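PDB 1AEP: apolipophorin-3b from Locusta migratoria, which helps load diacylglycerol into lipophorin by covering the hydrophobic surface that expands as lipid is taken up, and so supports lipid transport during flight. Local coordinates for residues L38-K49 / H86-Q97. Numbering follows the deposited sequence.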
ATOM      1  N   LEU A  38      11.389  17.365  -0.777  1.00 28.12           N
ATOM      2  CA  LEU A  38      12.099  16.117  -0.957  1.00 20.09           C
ATOM      3  C   LEU A  38      12.250  15.336   0.324  1.00 29.05           C
ATOM      4  O   LEU A  38      12.181  14.111   0.343  1.00 41.70           O
ATOM      5  CB  LEU A  38      13.491  16.331  -1.540  1.00 16.36           C
ATOM      6  CG  LEU A  38      14.401  15.097  -1.662  1.00 21.87           C
ATOM      7  CD1 LEU A  38      13.704  13.967  -2.428  1.00 11.79           C
ATOM      8  CD2 LEU A  38      15.589  15.544  -2.467  1.00 29.02           C
ATOM      9  N   ASN A  39      12.477  16.063   1.408  1.00 27.39           N
ATOM     10  CA  ASN A  39      12.672  15.484   2.705  1.00 47.94           C
ATOM     11  C   ASN A  39      11.350  14.990   3.258  1.00 32.77           C
ATOM     12  O   ASN A  39      11.240  13.907   3.857  1.00 46.07           O
ATOM     13  CB  ASN A  39      13.338  16.542   3.603  1.00 29.52           C
ATOM     14  CG  ASN A  39      14.801  16.257   3.810  1.00 89.05           C
ATOM     15  OD1 ASN A  39      15.184  15.522   4.721  1.00100.00           O
ATOM     16  ND2 ASN A  39      15.623  16.832   2.948  1.00100.00           N
ATOM     17  N   LEU A  40      10.328  15.798   2.976  1.00 22.89           N
ATOM     18  CA  LEU A  40       8.986  15.455   3.384  1.00 13.28           C
ATOM     19  C   LEU A  40       8.589  14.114   2.749  1.00 23.50           C
ATOM     20  O   LEU A  40       8.263  13.115   3.401  1.00 36.53           O
ATOM     21  CB  LEU A  40       8.021  16.613   2.987  1.00 85.29           C
ATOM     22  CG  LEU A  40       6.583  16.159   2.726  1.00 49.47           C
ATOM     23  CD1 LEU A  40       5.753  16.252   3.985  1.00 41.20           C
ATOM     24  CD2 LEU A  40       5.876  16.944   1.658  1.00 38.38           C
ATOM     25  N   LEU A  41       8.654  14.080   1.436  1.00 13.32           N
ATOM     26  CA  LEU A  41       8.350  12.909   0.671  1.00 27.50           C
ATOM     27  C   LEU A  41       9.118  11.663   1.127  1.00 42.55           C
ATOM     28  O   LEU A  41       8.543  10.591   1.350  1.00 41.40           O
ATOM     29  CB  LEU A  41       8.752  13.309  -0.785  1.00 12.81           C
ATOM     30  CG  LEU A  41       7.551  13.378  -1.695  1.00 27.68           C
ATOM     31  CD1 LEU A  41       6.442  13.957  -0.862  1.00 37.41           C
ATOM     32  CD2 LEU A  41       7.824  14.214  -2.909  1.00 29.28           C
ATOM     33  N   THR A  42      10.428  11.811   1.213  1.00 15.80           N
ATOM     34  CA  THR A  42      11.230  10.679   1.564  1.00 29.14           C
ATOM     35  C   THR A  42      10.765  10.064   2.834  1.00 25.44           C
ATOM     36  O   THR A  42      10.697   8.848   2.976  1.00 38.62           O
ATOM     37  CB  THR A  42      12.652  11.032   1.647  1.00  1.00           C
ATOM     38  OG1 THR A  42      13.042  11.358   0.337  1.00 34.24           O
ATOM     39  CG2 THR A  42      13.324   9.711   1.996  1.00 27.64           C
ATOM     40  N   GLU A  43      10.419  10.961   3.727  1.00  9.16           N
ATOM     41  CA  GLU A  43       9.931  10.580   5.026  1.00  1.51           C
ATOM     42  C   GLU A  43       8.655   9.797   4.922  1.00 18.42           C
ATOM     43  O   GLU A  43       8.530   8.678   5.411  1.00 40.16           O
ATOM     44  CB  GLU A  43       9.661  11.864   5.805  1.00 17.23           C
ATOM     45  CG  GLU A  43       9.311  11.597   7.264  1.00100.00           C
ATOM     46  CD  GLU A  43       9.436  12.831   8.109  1.00100.00           C
ATOM     47  OE1 GLU A  43       8.534  13.620   8.290  1.00100.00           O
ATOM     48  OE2 GLU A  43      10.656  12.984   8.635  1.00100.00           O
ATOM     49  N   GLN A  44       7.693  10.412   4.275  1.00 32.94           N
ATOM     50  CA  GLN A  44       6.413   9.787   4.084  1.00 18.15           C
ATOM     51  C   GLN A  44       6.535   8.434   3.406  1.00 23.98           C
ATOM     52  O   GLN A  44       5.917   7.445   3.812  1.00 19.27           O
ATOM     53  CB  GLN A  44       5.586  10.774   3.265  1.00 20.79           C
ATOM     54  CG  GLN A  44       5.303  11.978   4.152  1.00 16.64           C
ATOM     55  CD  GLN A  44       4.822  11.485   5.501  1.00 15.94           C
ATOM     56  OE1 GLN A  44       3.832  10.745   5.593  1.00 51.35           O
ATOM     57  NE2 GLN A  44       5.532  11.868   6.557  1.00 75.28           N
ATOM     58  N   ALA A  45       7.328   8.408   2.358  1.00  7.56           N
ATOM     59  CA  ALA A  45       7.525   7.172   1.667  1.00 12.40           C
ATOM     60  C   ALA A  45       8.042   6.115   2.626  1.00  7.54           C
ATOM     61  O   ALA A  45       7.660   4.952   2.591  1.00 34.31           O
ATOM     62  CB  ALA A  45       8.538   7.460   0.606  1.00  5.96           C
ATOM     63  N   ASN A  46       8.919   6.535   3.513  1.00 23.73           N
ATOM     64  CA  ASN A  46       9.463   5.587   4.427  1.00  3.89           C
ATOM     65  C   ASN A  46       8.461   5.112   5.436  1.00 12.77           C
ATOM     66  O   ASN A  46       8.473   3.964   5.848  1.00 20.75           O
ATOM     67  CB  ASN A  46      10.758   6.060   5.050  1.00 25.64           C
ATOM     68  CG  ASN A  46      11.989   5.722   4.230  1.00 24.38           C
ATOM     69  OD1 ASN A  46      12.113   4.607   3.648  1.00 54.04           O
ATOM     70  ND2 ASN A  46      12.920   6.665   4.186  1.00 25.16           N
ATOM     71  N   ALA A  47       7.584   6.014   5.837  1.00  7.96           N
ATOM     72  CA  ALA A  47       6.569   5.642   6.804  1.00 10.07           C
ATOM     73  C   ALA A  47       5.623   4.585   6.233  1.00  7.25           C
ATOM     74  O   ALA A  47       5.247   3.621   6.900  1.00 29.57           O
ATOM     75  CB  ALA A  47       5.839   6.906   7.151  1.00  7.62           C
ATOM     76  N   PHE A  48       5.263   4.779   4.974  1.00  5.40           N
ATOM     77  CA  PHE A  48       4.391   3.895   4.261  1.00 27.96           C
ATOM     78  C   PHE A  48       5.010   2.554   4.097  1.00 12.89           C
ATOM     79  O   PHE A  48       4.469   1.496   4.460  1.00 19.59           O
ATOM     80  CB  PHE A  48       4.309   4.527   2.866  1.00 18.27           C
ATOM     81  CG  PHE A  48       3.222   3.936   2.044  1.00 17.89           C
ATOM     82  CD1 PHE A  48       1.884   4.143   2.364  1.00 22.20           C
ATOM     83  CD2 PHE A  48       3.526   3.117   0.962  1.00 42.94           C
ATOM     84  CE1 PHE A  48       0.857   3.562   1.627  1.00 30.61           C
ATOM     85  CE2 PHE A  48       2.514   2.505   0.229  1.00 36.49           C
ATOM     86  CZ  PHE A  48       1.178   2.714   0.570  1.00 18.08           C
ATOM     87  N   LYS A  49       6.189   2.624   3.504  1.00 18.07           N
ATOM     88  CA  LYS A  49       6.935   1.422   3.233  1.00  1.00           C
ATOM     89  C   LYS A  49       6.940   0.564   4.478  1.00  1.47           C
ATOM     90  O   LYS A  49       6.782  -0.654   4.453  1.00 38.85           O
ATOM     91  CB  LYS A  49       8.310   1.978   2.925  1.00 17.35           C
ATOM     92  CG  LYS A  49       9.421   1.054   2.484  1.00 21.36           C
ATOM     93  CD  LYS A  49      10.375   1.734   1.503  1.00 41.87           C
ATOM     94  CE  LYS A  49      11.777   2.097   2.046  1.00 90.79           C
ATOM     95  NZ  LYS A  49      12.804   2.180   0.995  1.00 60.11           N
ATOM     96  N   HIS A  86       9.821  -1.694  -1.482  1.00 31.73           N
ATOM     97  CA  HIS A  86      11.226  -1.692  -1.089  1.00 37.66           C
ATOM     98  C   HIS A  86      12.034  -0.487  -1.540  1.00 82.10           C
ATOM     99  O   HIS A  86      12.686   0.208  -0.752  1.00 44.00           O
ATOM    100  CB  HIS A  86      11.982  -2.966  -1.467  1.00 46.65           C
ATOM    101  CG  HIS A  86      13.056  -3.230  -0.461  1.00100.00           C
ATOM    102  ND1 HIS A  86      12.815  -3.180   0.917  1.00100.00           N
ATOM    103  CD2 HIS A  86      14.374  -3.514  -0.642  1.00100.00           C
ATOM    104  CE1 HIS A  86      13.968  -3.446   1.530  1.00100.00           C
ATOM    105  NE2 HIS A  86      14.927  -3.650   0.620  1.00100.00           N
ATOM    106  N   ASP A  87      11.980  -0.248  -2.835  1.00 35.18           N
ATOM    107  CA  ASP A  87      12.712   0.843  -3.425  1.00 83.41           C
ATOM    108  C   ASP A  87      11.825   1.990  -3.793  1.00 33.97           C
ATOM    109  O   ASP A  87      11.552   2.220  -4.958  1.00 86.84           O
ATOM    110  CB  ASP A  87      13.399   0.381  -4.693  1.00100.00           C
ATOM    111  CG  ASP A  87      14.560  -0.491  -4.386  1.00100.00           C
ATOM    112  OD1 ASP A  87      15.396  -0.249  -3.524  1.00100.00           O
ATOM    113  OD2 ASP A  87      14.598  -1.578  -5.148  1.00100.00           O
ATOM    114  N   ALA A  88      11.384   2.733  -2.797  1.00 31.74           N
ATOM    115  CA  ALA A  88      10.514   3.829  -3.098  1.00 52.62           C
ATOM    116  C   ALA A  88      10.982   5.161  -2.544  1.00100.00           C
ATOM    117  O   ALA A  88      10.477   6.216  -2.940  1.00 38.45           O
ATOM    118  CB  ALA A  88       9.103   3.478  -2.716  1.00 69.83           C
ATOM    119  N   ALA A  89      11.951   5.121  -1.646  1.00 61.12           N
ATOM    120  CA  ALA A  89      12.440   6.355  -1.088  1.00100.00           C
ATOM    121  C   ALA A  89      13.913   6.477  -1.384  1.00 20.57           C
ATOM    122  O   ALA A  89      14.694   7.039  -0.627  1.00100.00           O
ATOM    123  CB  ALA A  89      12.206   6.356   0.417  1.00100.00           C
ATOM    124  N   THR A  90      14.291   5.881  -2.511  1.00 52.48           N
ATOM    125  CA  THR A  90      15.662   5.846  -2.960  1.00 33.49           C
ATOM    126  C   THR A  90      16.116   7.018  -3.835  1.00 20.00           C
ATOM    127  O   THR A  90      17.212   7.518  -3.634  1.00 34.08           O
ATOM    128  CB  THR A  90      15.720   4.483  -3.635  1.00 39.04           C
ATOM    129  OG1 THR A  90      14.640   4.390  -4.550  1.00100.00           O
ATOM    130  CG2 THR A  90      15.576   3.355  -2.585  1.00 37.03           C
ATOM    131  N   SER A  91      15.293   7.399  -4.806  1.00 54.60           N
ATOM    132  CA  SER A  91      15.684   8.484  -5.684  1.00 41.35           C
ATOM    133  C   SER A  91      16.365   9.630  -4.982  1.00 28.12           C
ATOM    134  O   SER A  91      16.049   9.906  -3.849  1.00 38.55           O
ATOM    135  CB  SER A  91      14.839   8.816  -6.895  1.00 73.93           C
ATOM    136  OG  SER A  91      15.604   8.387  -8.073  1.00100.00           O
ATOM    137  N   LEU A  92      17.341  10.226  -5.641  1.00 61.87           N
ATOM    138  CA  LEU A  92      18.146  11.327  -5.108  1.00 27.82           C
ATOM    139  C   LEU A  92      17.601  12.703  -5.417  1.00 30.80           C
ATOM    140  O   LEU A  92      18.167  13.697  -4.980  1.00100.00           O
ATOM    141  CB  LEU A  92      19.653  11.265  -5.462  1.00 94.96           C
ATOM    142  CG  LEU A  92      20.465  10.165  -4.787  1.00 75.64           C
ATOM    143  CD1 LEU A  92      19.849   9.788  -3.449  1.00 78.99           C
ATOM    144  CD2 LEU A  92      20.550   8.952  -5.717  1.00100.00           C
ATOM    145  N   ASN A  93      16.500  12.767  -6.156  1.00 51.91           N
ATOM    146  CA  ASN A  93      15.898  14.041  -6.487  1.00 26.79           C
ATOM    147  C   ASN A  93      14.386  14.013  -6.376  1.00 35.97           C
ATOM    148  O   ASN A  93      13.744  12.979  -6.530  1.00 57.29           O
ATOM    149  CB  ASN A  93      16.361  14.623  -7.834  1.00 22.51           C
ATOM    150  CG  ASN A  93      15.859  13.779  -8.994  1.00 10.81           C
ATOM    151  OD1 ASN A  93      14.667  13.439  -9.052  1.00 70.63           O
ATOM    152  ND2 ASN A  93      16.732  13.437  -9.936  1.00 57.88           N
ATOM    153  N   LEU A  94      13.822  15.170  -6.103  1.00 37.88           N
ATOM    154  CA  LEU A  94      12.405  15.320  -5.998  1.00 21.28           C
ATOM    155  C   LEU A  94      11.643  14.590  -7.108  1.00 59.15           C
ATOM    156  O   LEU A  94      10.731  13.807  -6.854  1.00 69.85           O
ATOM    157  CB  LEU A  94      12.149  16.836  -6.049  1.00 24.67           C
ATOM    158  CG  LEU A  94      10.747  17.256  -5.575  1.00 57.42           C
ATOM    159  CD1 LEU A  94      10.600  16.788  -4.150  1.00 55.36           C
ATOM    160  CD2 LEU A  94      10.546  18.771  -5.615  1.00 55.88           C
ATOM    161  N   GLN A  95      12.016  14.848  -8.347  1.00 47.32           N
ATOM    162  CA  GLN A  95      11.329  14.247  -9.469  1.00 32.57           C
ATOM    163  C   GLN A  95      11.146  12.747  -9.387  1.00 30.06           C
ATOM    164  O   GLN A  95      10.033  12.250  -9.430  1.00 21.37           O
ATOM    165  CB  GLN A  95      12.018  14.692 -10.783  1.00 23.96           C
ATOM    166  CG  GLN A  95      11.234  14.420 -12.079  1.00100.00           C
ATOM    167  CD  GLN A  95      12.090  14.468 -13.352  1.00100.00           C
ATOM    168  OE1 GLN A  95      11.789  13.793 -14.366  1.00100.00           O
ATOM    169  NE2 GLN A  95      13.157  15.257 -13.299  1.00100.00           N
ATOM    170  N   ASP A  96      12.273  12.036  -9.317  1.00 35.67           N
ATOM    171  CA  ASP A  96      12.263  10.601  -9.278  1.00 48.72           C
ATOM    172  C   ASP A  96      11.557  10.081  -8.061  1.00 51.24           C
ATOM    173  O   ASP A  96      10.872   9.066  -8.121  1.00 75.92           O
ATOM    174  CB  ASP A  96      13.646  10.019  -9.581  1.00 73.42           C
ATOM    175  CG  ASP A  96      14.072  10.544 -10.923  1.00 64.86           C
ATOM    176  OD1 ASP A  96      13.302  10.651 -11.861  1.00100.00           O
ATOM    177  OD2 ASP A  96      15.327  10.936 -10.970  1.00 89.04           O
ATOM    178  N   GLN A  97      11.719  10.823  -6.970  1.00 22.63           N
ATOM    179  CA  GLN A  97      11.103  10.525  -5.698  1.00 26.21           C
ATOM    180  C   GLN A  97       9.600  10.497  -5.797  1.00 30.15           C
ATOM    181  O   GLN A  97       8.912   9.655  -5.212  1.00 40.50           O
ATOM    182  CB  GLN A  97      11.496  11.652  -4.741  1.00 22.72           C
ATOM    183  CG  GLN A  97      11.238  11.237  -3.290  1.00 39.45           C
ATOM    184  CD  GLN A  97      11.784   9.860  -2.959  1.00 58.91           C
ATOM    185  OE1 GLN A  97      12.914   9.490  -3.356  1.00 60.81           O
ATOM    186  NE2 GLN A  97      10.961   9.102  -2.241  1.00 42.19           N
TER
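L38 and L94 bring their CA atoms within 5.1 Å where the connection from H86, having run along helix 36-63 from K49 past T42, enters helix 94-121. Leucine suits this meeting because its branched apolar end lets one methyl, CD1 of L94, touch both L38 CB (3.9 Å) and CD2 of L41. L38 sends its CG anti to the backbone N (chi1 175°), which carries CD1 across the side chain of Q97, 3.8 Å from Q97 CG. Q97 is a knob in a hole formed by L38, L41, T42 and A45; its methylenes face the leucines, while its buried amide donates a weak bond from NE2 to A88 O. Threonine fits beside it because its own helix satisfies the hydroxyl: OG1 donates to L38 O (2.9 Å), which T42 N reaches from the opposite face of its plane, while methyl CG2 turns to A89. These contacts belong to an elongated bundle of five amphipathic helices, the soluble monomer, in equilibrium with a lipoprotein-bound form; here the connection between helices 69-83 and 94-121 covers a flank of helix 36-63. N93 caps the new helix, OD1 accepting from D96 N at 2.8 Å. Small residues allow the connection to come close: the methyls of A45 and A89 meet at 3.8 Å, with the amide of N46 beside A89. K49 has the length to span the wider gap beyond, bending at chi2 and chi3 until NZ donates to H86 O (2.6 Å), tilted 30° from the carbonyl plane. A methionine in its place, with no N-H to offer, would probably leave H86 O without a partner from the helix and the poorly ordered backbone there less tied to it. Further inward, A45 touches L101 and A88 touches A104, both on helix 94-121.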